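Long-range contact in fructokinase (Vibrio cholerae serotype O1, PDB 5EYN), which phosphorylates fructose at the expense of ATP, as a sugar kinase of the PfkB family in the ribokinase clan: residues E110-K118 against P173-S181. Numbering follows the deposited sequence.
Sequences ERSFTFMVK and PNLREEVWS. With CA (calcium ion), chain C; FRU (beta-D-fructofuranose), chain B; BEF (beryllium trifluoride ion), chain D.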
loop_
_atom_site.group_PDB
_atom_site.type_symbol
_atom_site.label_atom_id
_atom_site.label_comp_id
_atom_site.label_asym_id
_atom_site.label_seq_id
_atom_site.Cartn_x
_atom_site.Cartn_y
_atom_site.Cartn_z
ATOM N N GLU A 110 -0.977 -17.804 -3.309
ATOM C CA GLU A 110 -0.116 -16.839 -3.979
ATOM C C GLU A 110 -0.882 -16.021 -5.032
ATOM O O GLU A 110 -0.730 -14.794 -5.119
ATOM C CB GLU A 110 1.063 -17.564 -4.616
ATOM C CG GLU A 110 2.031 -16.646 -5.319
ATOM C CD GLU A 110 3.219 -17.374 -5.907
ATOM O OE1 GLU A 110 3.207 -18.623 -5.949
ATOM O OE2 GLU A 110 4.169 -16.694 -6.325
ATOM N N ARG A 111 -1.722 -16.691 -5.815
ATOM C CA ARG A 111 -2.448 -16.010 -6.876
ATOM C C ARG A 111 -3.433 -14.970 -6.331
ATOM O O ARG A 111 -3.895 -14.098 -7.072
ATOM C CB ARG A 111 -3.187 -17.030 -7.748
ATOM C CG ARG A 111 -2.254 -17.917 -8.571
ATOM C CD ARG A 111 -3.021 -18.977 -9.345
ATOM N NE ARG A 111 -2.144 -19.754 -10.219
ATOM C CZ ARG A 111 -1.458 -20.832 -9.847
ATOM N NH1 ARG A 111 -0.690 -21.460 -10.731
ATOM N NH2 ARG A 111 -1.530 -21.289 -8.602
ATOM N N SER A 112 -3.774 -15.069 -5.049
ATOM C CA SER A 112 -4.745 -14.156 -4.447
ATOM C C SER A 112 -4.153 -12.852 -3.919
ATOM O O SER A 112 -4.896 -11.970 -3.494
ATOM C CB SER A 112 -5.501 -14.824 -3.290
ATOM O OG SER A 112 -4.681 -14.880 -2.125
ATOM N N PHE A 113 -2.833 -12.720 -3.940
ATOM C CA PHE A 113 -2.193 -11.572 -3.301
ATOM C C PHE A 113 -1.511 -10.637 -4.278
ATOM O O PHE A 113 -0.848 -11.085 -5.201
ATOM C CB PHE A 113 -1.136 -12.044 -2.302
ATOM C CG PHE A 113 -1.672 -12.961 -1.242
ATOM C CD1 PHE A 113 -1.231 -14.263 -1.172
ATOM C CD2 PHE A 113 -2.596 -12.522 -0.310
ATOM C CE1 PHE A 113 -1.715 -15.118 -0.201
ATOM C CE2 PHE A 113 -3.083 -13.377 0.672
ATOM C CZ PHE A 113 -2.644 -14.674 0.727
ATOM N N THR A 114 -1.683 -9.339 -4.059
ATOM C CA THR A 114 -0.881 -8.330 -4.730
ATOM C C THR A 114 -0.128 -7.541 -3.671
ATOM O O THR A 114 -0.745 -6.931 -2.785
ATOM C CB THR A 114 -1.757 -7.346 -5.523
ATOM O OG1 THR A 114 -2.541 -8.058 -6.489
ATOM C CG2 THR A 114 -0.893 -6.310 -6.243
ATOM N N PHE A 115 1.197 -7.552 -3.758
ATOM C CA PHE A 115 2.042 -6.846 -2.811
ATOM C C PHE A 115 2.263 -5.413 -3.243
ATOM O O PHE A 115 2.882 -5.160 -4.273
ATOM C CB PHE A 115 3.369 -7.595 -2.660
ATOM C CG PHE A 115 3.209 -8.896 -1.928
ATOM C CD1 PHE A 115 3.519 -8.992 -0.590
ATOM C CD2 PHE A 115 2.657 -9.992 -2.564
ATOM C CE1 PHE A 115 3.308 -10.167 0.099
ATOM C CE2 PHE A 115 2.451 -11.163 -1.880
ATOM C CZ PHE A 115 2.768 -11.260 -0.550
ATOM N N MET A 116 1.727 -4.468 -2.481
ATOM C CA MET A 116 1.827 -3.069 -2.863
ATOM C C MET A 116 3.122 -2.395 -2.435
ATOM O O MET A 116 3.501 -1.376 -3.018
ATOM C CB MET A 116 0.641 -2.266 -2.339
ATOM C CG MET A 116 -0.695 -2.731 -2.860
ATOM S SD MET A 116 -0.822 -2.794 -4.644
ATOM C CE MET A 116 -0.657 -1.049 -5.045
ATOM N N VAL A 117 3.792 -2.950 -1.429
ATOM C CA VAL A 117 5.003 -2.339 -0.888
ATOM C C VAL A 117 6.169 -3.287 -1.112
ATOM O O VAL A 117 6.281 -4.332 -0.463
ATOM C CB VAL A 117 4.849 -2.000 0.612
ATOM C CG1 VAL A 117 6.091 -1.303 1.131
ATOM C CG2 VAL A 117 3.625 -1.132 0.851
ATOM N N LYS A 118 7.049 -2.892 -2.028
ATOM C CA LYS A 118 8.184 -3.696 -2.442
ATOM C C LYS A 118 9.358 -2.756 -2.678
ATOM O O LYS A 118 9.310 -1.948 -3.579
ATOM C CB LYS A 118 7.861 -4.424 -3.749
ATOM C CG LYS A 118 6.715 -5.425 -3.611
ATOM C CD LYS A 118 6.621 -6.373 -4.797
ATOM C CE LYS A 118 6.459 -5.635 -6.097
ATOM N NZ LYS A 118 6.260 -6.585 -7.223
ATOM N N PRO A 173 8.058 -22.589 2.684
ATOM C CA PRO A 173 8.385 -21.674 1.586
ATOM C C PRO A 173 7.323 -20.579 1.391
ATOM O O PRO A 173 7.681 -19.412 1.299
ATOM C CB PRO A 173 8.536 -22.620 0.397
ATOM C CG PRO A 173 9.142 -23.863 1.026
ATOM C CD PRO A 173 8.461 -23.978 2.385
ATOM N N ASN A 174 6.048 -20.923 1.345
ATOM C CA ASN A 174 5.020 -19.898 1.295
ATOM C C ASN A 174 5.344 -18.904 0.179
ATOM O O ASN A 174 5.503 -17.699 0.389
ATOM C CB ASN A 174 4.918 -19.180 2.643
ATOM C CG ASN A 174 3.531 -19.142 3.173
ATOM O OD1 ASN A 174 2.557 -19.346 2.438
ATOM N ND2 ASN A 174 3.424 -18.937 4.473
ATOM N N LEU A 175 5.442 -19.436 -1.021
ATOM C CA LEU A 175 5.995 -18.682 -2.123
ATOM C C LEU A 175 5.144 -17.520 -2.555
ATOM O O LEU A 175 3.940 -17.662 -2.753
ATOM C CB LEU A 175 6.228 -19.589 -3.320
ATOM C CG LEU A 175 7.146 -20.777 -3.069
ATOM C CD1 LEU A 175 7.266 -21.608 -4.350
ATOM C CD2 LEU A 175 8.516 -20.336 -2.550
ATOM N N ARG A 176 5.788 -16.371 -2.711
ATOM C CA ARG A 176 5.176 -15.162 -3.230
ATOM C C ARG A 176 6.193 -14.528 -4.179
ATOM O O ARG A 176 6.977 -13.651 -3.795
ATOM C CB ARG A 176 4.820 -14.203 -2.088
ATOM C CG ARG A 176 3.979 -14.819 -0.960
ATOM C CD ARG A 176 2.535 -15.088 -1.353
ATOM N NE ARG A 176 1.814 -15.490 -0.158
ATOM C CZ ARG A 176 1.703 -16.734 0.280
ATOM N NH1 ARG A 176 2.177 -17.758 -0.400
ATOM N NH2 ARG A 176 1.069 -16.963 1.418
ATOM N N GLU A 177 6.199 -14.999 -5.419
ATOM C CA GLU A 177 7.286 -14.680 -6.346
ATOM C C GLU A 177 7.446 -13.193 -6.571
ATOM O O GLU A 177 8.566 -12.721 -6.732
ATOM C CB GLU A 177 7.057 -15.365 -7.700
ATOM C CG GLU A 177 8.197 -15.210 -8.693
ATOM C CD GLU A 177 7.897 -15.925 -9.991
ATOM O OE1 GLU A 177 6.950 -15.512 -10.694
ATOM O OE2 GLU A 177 8.588 -16.916 -10.292
ATOM N N GLU A 178 6.345 -12.441 -6.600
ATOM C CA GLU A 178 6.456 -11.040 -7.000
ATOM C C GLU A 178 7.254 -10.195 -6.013
ATOM O O GLU A 178 7.699 -9.101 -6.347
ATOM C CB GLU A 178 5.093 -10.399 -7.229
ATOM C CG GLU A 178 4.388 -9.981 -5.935
ATOM C CD GLU A 178 3.402 -8.836 -6.177
ATOM O OE1 GLU A 178 3.796 -7.703 -6.590
ATOM O OE2 GLU A 178 2.222 -9.073 -5.981
ATOM N N VAL A 179 7.445 -10.700 -4.804
ATOM C CA VAL A 179 8.207 -9.969 -3.797
ATOM C C VAL A 179 9.719 -9.958 -4.115
ATOM O O VAL A 179 10.459 -9.101 -3.627
ATOM C CB VAL A 179 7.922 -10.600 -2.402
ATOM C CG1 VAL A 179 8.752 -9.977 -1.293
ATOM C CG2 VAL A 179 6.452 -10.478 -2.089
ATOM N N TRP A 180 10.175 -10.915 -4.915
ATOM C CA TRP A 180 11.587 -11.062 -5.263
ATOM C C TRP A 180 11.964 -10.070 -6.344
ATOM O O TRP A 180 11.382 -10.066 -7.419
ATOM C CB TRP A 180 11.849 -12.490 -5.767
ATOM C CG TRP A 180 11.619 -13.510 -4.719
ATOM C CD1 TRP A 180 10.429 -13.827 -4.127
ATOM C CD2 TRP A 180 12.603 -14.318 -4.083
ATOM N NE1 TRP A 180 10.622 -14.787 -3.168
ATOM C CE2 TRP A 180 11.946 -15.103 -3.113
ATOM C CE3 TRP A 180 13.982 -14.456 -4.234
ATOM C CZ2 TRP A 180 12.615 -16.015 -2.312
ATOM C CZ3 TRP A 180 14.649 -15.375 -3.435
ATOM C CH2 TRP A 180 13.966 -16.131 -2.481
ATOM N N SER A 181 12.953 -9.224 -6.079
ATOM C CA SER A 181 13.435 -8.339 -7.125
ATOM C C SER A 181 14.153 -9.134 -8.220
ATOM O O SER A 181 14.170 -8.699 -9.373
ATOM C CB SER A 181 14.291 -7.216 -6.539
ATOM O OG SER A 181 15.536 -7.659 -6.063
HETATM CA CA CA C . 0.994 -21.056 2.367
HETATM C C1 FRU B . 2.537 -12.892 2.936
HETATM C C2 FRU B . 1.073 -13.308 2.889
HETATM C C3 FRU B . 0.088 -12.446 3.650
HETATM C C4 FRU B . -0.901 -13.407 4.223
HETATM C C5 FRU B . -0.076 -14.637 4.371
HETATM C C6 FRU B . -0.844 -15.924 4.195
HETATM O O1 FRU B . 3.063 -13.032 4.219
HETATM O O2 FRU B . 0.713 -13.330 1.541
HETATM O O3 FRU B . -0.426 -11.494 2.768
HETATM O O4 FRU B . -1.407 -13.025 5.457
HETATM O O5 FRU B . 0.988 -14.587 3.436
HETATM O O6 FRU B . -0.006 -17.046 4.326
HETATM BE BE BEF D . -1.682 -19.807 3.272
HETATM F F1 BEF D . -2.903 -19.038 2.728
HETATM F F2 BEF D . -1.346 -19.469 4.755
HETATM F F3 BEF D . -0.408 -19.384 2.569
HETATM O O HOH W 1 3.656 -13.634 -6.563
HETATM O O HOH W 2 -0.083 -11.073 -7.505
HETATM O O HOH W 3 1.454 -20.688 0.009
HETATM O O HOH W 4 -0.875 -22.587 2.140
HETATM O O HOH W 5 2.749 -22.852 2.177
HETATM O O HOH W 6 1.352 -21.452 4.674
#
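Phe113 and Phe115 meet Arg176 in the tightly packed half of this contact, beside the bound sugar. A methyl of Val179, CG2, sits over one face of the Phe115 ring, 3.6 Å from its centroid, in a CH-pi contact suited to a small branched side chain. CB and CG of Arg176 lie against CE2 and CZ of Phe115, and the bend at chi2 (-72°) then turns the guanidinium toward Phe113, the two planes 15° apart. Arg176, long and rich in N-H groups, donates NE to fructose O2 (3.0 Å, nearly straight) and NH2 to fructose O5 and beryllium trifluoride F3; NH1, bonded to Leu175 O, helps fix the guanidinium. In this ribokinase-like fold, strand 113-115 edges the small lid sheet, 173-181 follows strand 168-172 of the large sheet, and the contact joins lid to main domain beside the substrate; Asn174 OD1 binds calcium. The rim is looser, made of charges and water. Extended Glu110 accepts Glu177 N on OE2 (2.8 Å), which water 1 links to Glu178 N. Where the second subunit abuts, Glu178's two oxygens serve three donors: Phe115 N meets OE2 from 59° above the carboxylate plane, while OE1 takes Lys118 NZ on its anti lone pair and pairs with Arg97 of that subunit.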